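Local coordinates for protein spherulin-3A (Physarum polycephalum, PDB 1HDF) that serves as a structural protein of the beta/gamma-crystallin family, binding calcium ions and forming dimers, at residues 13-18 with 48-53; 58-63 with 92-97. All coordinates share one frame; numbering follows the deposited sequence.

Contact 1 of 2, residues 13-18 with 48-53. With CA (calcium ion), chain C.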
# COMPACT_ATOMS: atom_id res chain seq x y z
N GLY A 13 -7.73 -11.59 -4.51
CA GLY A 13 -6.72 -10.98 -3.67
C GLY A 13 -6.28 -11.84 -2.50
O GLY A 13 -5.49 -11.40 -1.66
N GLU A 14 -6.79 -13.07 -2.43
CA GLU A 14 -6.40 -13.96 -1.34
C GLU A 14 -5.66 -15.18 -1.85
O GLU A 14 -5.94 -15.69 -2.94
CB GLU A 14 -7.62 -14.47 -0.57
CG GLU A 14 -8.61 -13.42 -0.16
CD GLU A 14 -9.75 -14.02 0.63
OE1 GLU A 14 -10.29 -15.07 0.21
OE2 GLU A 14 -10.11 -13.44 1.67
N VAL A 15 -4.71 -15.64 -1.05
CA VAL A 15 -3.93 -16.81 -1.39
C VAL A 15 -3.87 -17.65 -0.13
O VAL A 15 -3.52 -17.15 0.94
CB VAL A 15 -2.50 -16.44 -1.82
CG1 VAL A 15 -1.70 -17.72 -2.06
CG2 VAL A 15 -2.55 -15.60 -3.09
N PHE A 16 -4.23 -18.92 -0.25
CA PHE A 16 -4.21 -19.83 0.89
C PHE A 16 -2.96 -20.68 0.81
O PHE A 16 -2.73 -21.35 -0.20
CB PHE A 16 -5.43 -20.75 0.88
CG PHE A 16 -6.73 -20.05 1.18
CD1 PHE A 16 -6.76 -18.75 1.69
CD2 PHE A 16 -7.95 -20.71 0.96
CE1 PHE A 16 -7.98 -18.12 1.99
CE2 PHE A 16 -9.17 -20.09 1.25
CZ PHE A 16 -9.19 -18.79 1.77
N LEU A 17 -2.16 -20.65 1.87
CA LEU A 17 -0.93 -21.42 1.95
C LEU A 17 -1.15 -22.55 2.97
O LEU A 17 -1.58 -22.30 4.09
CB LEU A 17 0.23 -20.52 2.40
CG LEU A 17 0.51 -19.31 1.49
CD1 LEU A 17 1.67 -18.49 2.06
CD2 LEU A 17 0.83 -19.79 0.07
N TYR A 18 -0.85 -23.78 2.57
CA TYR A 18 -1.03 -24.93 3.45
C TYR A 18 0.30 -25.60 3.75
O TYR A 18 1.14 -25.75 2.87
CB TYR A 18 -1.98 -25.94 2.81
CG TYR A 18 -3.31 -25.37 2.38
CD1 TYR A 18 -3.42 -24.62 1.21
CD2 TYR A 18 -4.45 -25.57 3.15
CE1 TYR A 18 -4.64 -24.08 0.82
CE2 TYR A 18 -5.68 -25.04 2.77
CZ TYR A 18 -5.77 -24.30 1.60
OH TYR A 18 -6.98 -23.75 1.24
N SER A 48 3.50 -26.41 1.39
CA SER A 48 3.52 -27.54 0.47
C SER A 48 2.45 -27.51 -0.61
O SER A 48 2.61 -28.16 -1.64
CB SER A 48 3.44 -28.84 1.26
OG SER A 48 4.56 -28.95 2.12
N SER A 49 1.35 -26.79 -0.37
CA SER A 49 0.27 -26.66 -1.35
C SER A 49 -0.28 -25.22 -1.35
O SER A 49 -0.19 -24.51 -0.35
CB SER A 49 -0.87 -27.65 -1.05
OG SER A 49 -1.48 -27.40 0.20
N VAL A 50 -0.85 -24.80 -2.48
CA VAL A 50 -1.35 -23.43 -2.60
C VAL A 50 -2.65 -23.29 -3.40
O VAL A 50 -2.95 -24.10 -4.28
CB VAL A 50 -0.28 -22.53 -3.28
CG1 VAL A 50 -0.75 -21.07 -3.30
CG2 VAL A 50 1.05 -22.66 -2.56
N LYS A 51 -3.40 -22.24 -3.10
CA LYS A 51 -4.64 -21.92 -3.80
C LYS A 51 -4.64 -20.41 -4.06
O LYS A 51 -4.44 -19.62 -3.14
CB LYS A 51 -5.86 -22.28 -2.95
CG LYS A 51 -6.17 -23.76 -2.88
CD LYS A 51 -7.44 -23.98 -2.07
CE LYS A 51 -7.98 -25.40 -2.22
NZ LYS A 51 -9.21 -25.60 -1.40
N VAL A 52 -4.87 -20.02 -5.31
CA VAL A 52 -4.89 -18.60 -5.66
C VAL A 52 -6.30 -18.22 -6.12
O VAL A 52 -6.91 -18.90 -6.96
CB VAL A 52 -3.87 -18.28 -6.78
CG1 VAL A 52 -3.74 -16.76 -6.93
CG2 VAL A 52 -2.51 -18.89 -6.46
N GLY A 53 -6.81 -17.12 -5.57
CA GLY A 53 -8.15 -16.68 -5.90
C GLY A 53 -8.32 -16.11 -7.30
O GLY A 53 -7.34 -15.95 -8.03
CA CA C . 5.36 -28.63 4.24
O HOH W 1 6.37 -28.72 6.51
O HOH W 2 5.90 -31.20 4.12
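CG of Tyr18 stands anti to its carbonyl carbon (chi1 -54°) and OG of Ser49 between its own N and carbonyl carbon (chi1 64°), bringing OG within 3.0 Å of Tyr18 CB in the first Greek key of this beta/gamma-crystallin domain. That OG hydrogen-bonds to His20 O, with a weak bond from Phe23 N as well. The Tyr18 ring turns an edge to the backbone, with Ser49 O in its plane, 3.6 Å from CD1. It then crosses the extended Lys51 chain, whose CD lies 3.3 Å from Tyr18 OH; Lys51 NZ hydrogen-bonds to Asn9 OD1, and Lys51 makes a cation-pi contact with Phe23. A serine in place of Tyr18 would probably open a gap over Ser49 and leave the Lys51 methylenes without their aromatic neighbour. On the other face, Val50 CG1 is 3.7 Å from Val15 CG1 and Val50 CG2 3.9 Å from Leu17 CD2. The pairing ends in a classic beta bulge: Tyr18 O takes a nearly straight bond (177°) from Ser48 N and a weak one from Ser49 N. From the bulge itself, Ser48 OG, also hydrogen-bonded to Asn88 ND2, binds a calcium ion at 2.3 Å with Lys19 O, Val46 O and Asp89 OD1.

Contact 2 of 2, residues 58-63 with 92-97. With CA (calcium ion), chain D.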
# COMPACT_ATOMS: atom_id res chain seq x y z
N ALA A 58 -0.01 -14.79 -8.13
CA ALA A 58 0.82 -15.00 -6.96
C ALA A 58 2.23 -15.36 -7.40
O ALA A 58 2.42 -16.18 -8.29
CB ALA A 58 0.24 -16.10 -6.10
N PHE A 59 3.21 -14.72 -6.78
CA PHE A 59 4.61 -14.99 -7.09
C PHE A 59 5.30 -15.46 -5.81
O PHE A 59 5.45 -14.70 -4.84
CB PHE A 59 5.28 -13.73 -7.64
CG PHE A 59 4.65 -13.21 -8.91
CD1 PHE A 59 3.48 -12.45 -8.87
CD2 PHE A 59 5.20 -13.51 -10.15
CE1 PHE A 59 2.88 -12.00 -10.05
CE2 PHE A 59 4.61 -13.06 -11.33
CZ PHE A 59 3.44 -12.30 -11.28
N ILE A 60 5.71 -16.72 -5.80
CA ILE A 60 6.37 -17.30 -4.64
C ILE A 60 7.88 -17.39 -4.87
O ILE A 60 8.34 -17.84 -5.91
CB ILE A 60 5.80 -18.71 -4.36
CG1 ILE A 60 5.88 -19.56 -5.62
CG2 ILE A 60 4.36 -18.58 -3.89
CD1 ILE A 60 5.39 -20.98 -5.43
N PHE A 61 8.65 -16.94 -3.88
CA PHE A 61 10.11 -16.92 -3.97
C PHE A 61 10.79 -17.84 -2.98
O PHE A 61 10.32 -18.00 -1.84
CB PHE A 61 10.63 -15.50 -3.76
CG PHE A 61 10.06 -14.52 -4.73
CD1 PHE A 61 8.72 -14.13 -4.64
CD2 PHE A 61 10.82 -14.07 -5.81
CE1 PHE A 61 8.15 -13.32 -5.60
CE2 PHE A 61 10.26 -13.25 -6.77
CZ PHE A 61 8.93 -12.88 -6.68
N LYS A 62 11.90 -18.44 -3.39
CA LYS A 62 12.61 -19.36 -2.52
C LYS A 62 13.23 -18.64 -1.34
O LYS A 62 13.31 -19.19 -0.25
CB LYS A 62 13.71 -20.09 -3.29
CG LYS A 62 14.41 -21.14 -2.45
CD LYS A 62 15.06 -22.19 -3.33
CE LYS A 62 15.43 -23.42 -2.52
NZ LYS A 62 16.06 -24.46 -3.36
N ASP A 63 13.66 -17.40 -1.55
CA ASP A 63 14.28 -16.62 -0.49
C ASP A 63 13.40 -15.44 -0.09
O ASP A 63 12.38 -15.17 -0.71
CB ASP A 63 15.65 -16.10 -0.93
CG ASP A 63 16.60 -17.21 -1.32
OD1 ASP A 63 16.49 -18.31 -0.74
OD2 ASP A 63 17.47 -17.00 -2.19
N SER A 92 9.95 -18.28 0.93
CA SER A 92 10.30 -17.36 2.00
C SER A 92 9.78 -15.94 1.79
O SER A 92 10.02 -15.06 2.61
CB SER A 92 11.82 -17.34 2.18
OG SER A 92 12.30 -18.64 2.49
N SER A 93 9.07 -15.72 0.68
CA SER A 93 8.48 -14.42 0.38
C SER A 93 7.45 -14.62 -0.73
O SER A 93 7.48 -15.63 -1.44
CB SER A 93 9.54 -13.38 -0.03
OG SER A 93 10.21 -13.72 -1.23
N MSE A 94 6.53 -13.68 -0.88
CA MSE A 94 5.51 -13.82 -1.89
C MSE A 94 4.84 -12.49 -2.21
O MSE A 94 4.71 -11.64 -1.34
CB MSE A 94 4.47 -14.84 -1.41
CG MSE A 94 3.28 -15.04 -2.33
SE MSE A 94 2.13 -16.52 -1.80
CE MSE A 94 1.15 -15.64 -0.39
N ILE A 95 4.44 -12.33 -3.46
CA ILE A 95 3.75 -11.14 -3.94
C ILE A 95 2.36 -11.56 -4.42
O ILE A 95 2.22 -12.50 -5.21
CB ILE A 95 4.49 -10.47 -5.14
CG1 ILE A 95 5.77 -9.78 -4.65
CG2 ILE A 95 3.59 -9.45 -5.80
CD1 ILE A 95 6.61 -9.19 -5.75
N VAL A 96 1.33 -10.87 -3.93
CA VAL A 96 -0.04 -11.16 -4.33
C VAL A 96 -0.54 -9.92 -5.05
O VAL A 96 -0.65 -8.85 -4.44
CB VAL A 96 -0.94 -11.45 -3.11
CG1 VAL A 96 -2.36 -11.73 -3.59
CG2 VAL A 96 -0.40 -12.63 -2.31
N ALA A 97 -0.84 -10.06 -6.33
CA ALA A 97 -1.31 -8.93 -7.13
C ALA A 97 -2.63 -9.23 -7.82
O ALA A 97 -2.85 -10.33 -8.32
CB ALA A 97 -0.25 -8.55 -8.16
CA CA D . 13.59 -20.47 1.72
O HOH W 3 16.03 -19.23 1.66
O HOH W 4 15.08 -20.07 3.86
O HOH W 5 15.17 -22.60 0.89
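Phe59 and Ile95 exchange both backbone hydrogen bonds where strands 58-61 and 93-97 run antiparallel, their axes approaching to 4.7 Å at 173°, as neighbours in the second Greek key of the beta/gamma-crystallin domain. The aromatic rings of Phe59 and Phe61 lie on one face of this sheet and treat the partner strand alike. Each presents its edge to a carbonyl in the ring plane: Phe59 CD1 is 3.9 Å from Ile95 O, and Phe61 CD1 is 3.7 Å from Ser93 O, the same oxygen that accepts the Phe61 N-H. Phe59 and Ile95 also face a second subunit, where Phe59 packs on Ile95 of the second subunit and Ile95 on Phe59 of that subunit, a reciprocal arrangement that makes this face part of the dimer contact. The opposite face carries Ile60 and Met94, the latter present as selenomethionine. With its chain bent at chi3 (80°), Met94 lays SE 3.7 Å from Ile60 CG2 and carries its end away towards strand 15-18.

At the calcium end of the pair, Ser93 ties the loop to the strand. Its OG, held between its backbone N and carbonyl carbon (chi1 63°), donates to Asp63 O at 2.7 Å and also accepts the N-H of Phe66, so this buried hydroxyl is gripped twice. Beside it, Lys62 O and Ser92 OG bind the same calcium ion, each at 2.4 Å, Ser92 OG being hydrogen-bonded to Asn44 ND2 as well, and Ala90 O and Asp45 OD1 join them. Three waters complete the shell, and one of them donates a hydrogen to Asp63 OD1 at 2.6 Å.

In the fold
Contacts 1 and 2 illustrate how a repeated Greek key builds one domain: each is a central strand pair of one of the two sheets that pack against each other, and their centres lie 11 Å apart. The apolar faces pack together, with Val15 CG2 3.7 Å from Val96 CG2 and Leu17 CD1 3.8 Å from Met94 CE. Each pair ends in a serine bound to calcium, and the two ions sit 11.9 Å apart. The sites also exchange ligands between the repeats: Asp89, from the second Greek key, completes the site of contact 1, while Asp45, from the first, completes that of contact 2, so the two calcium sites tie the repeats together.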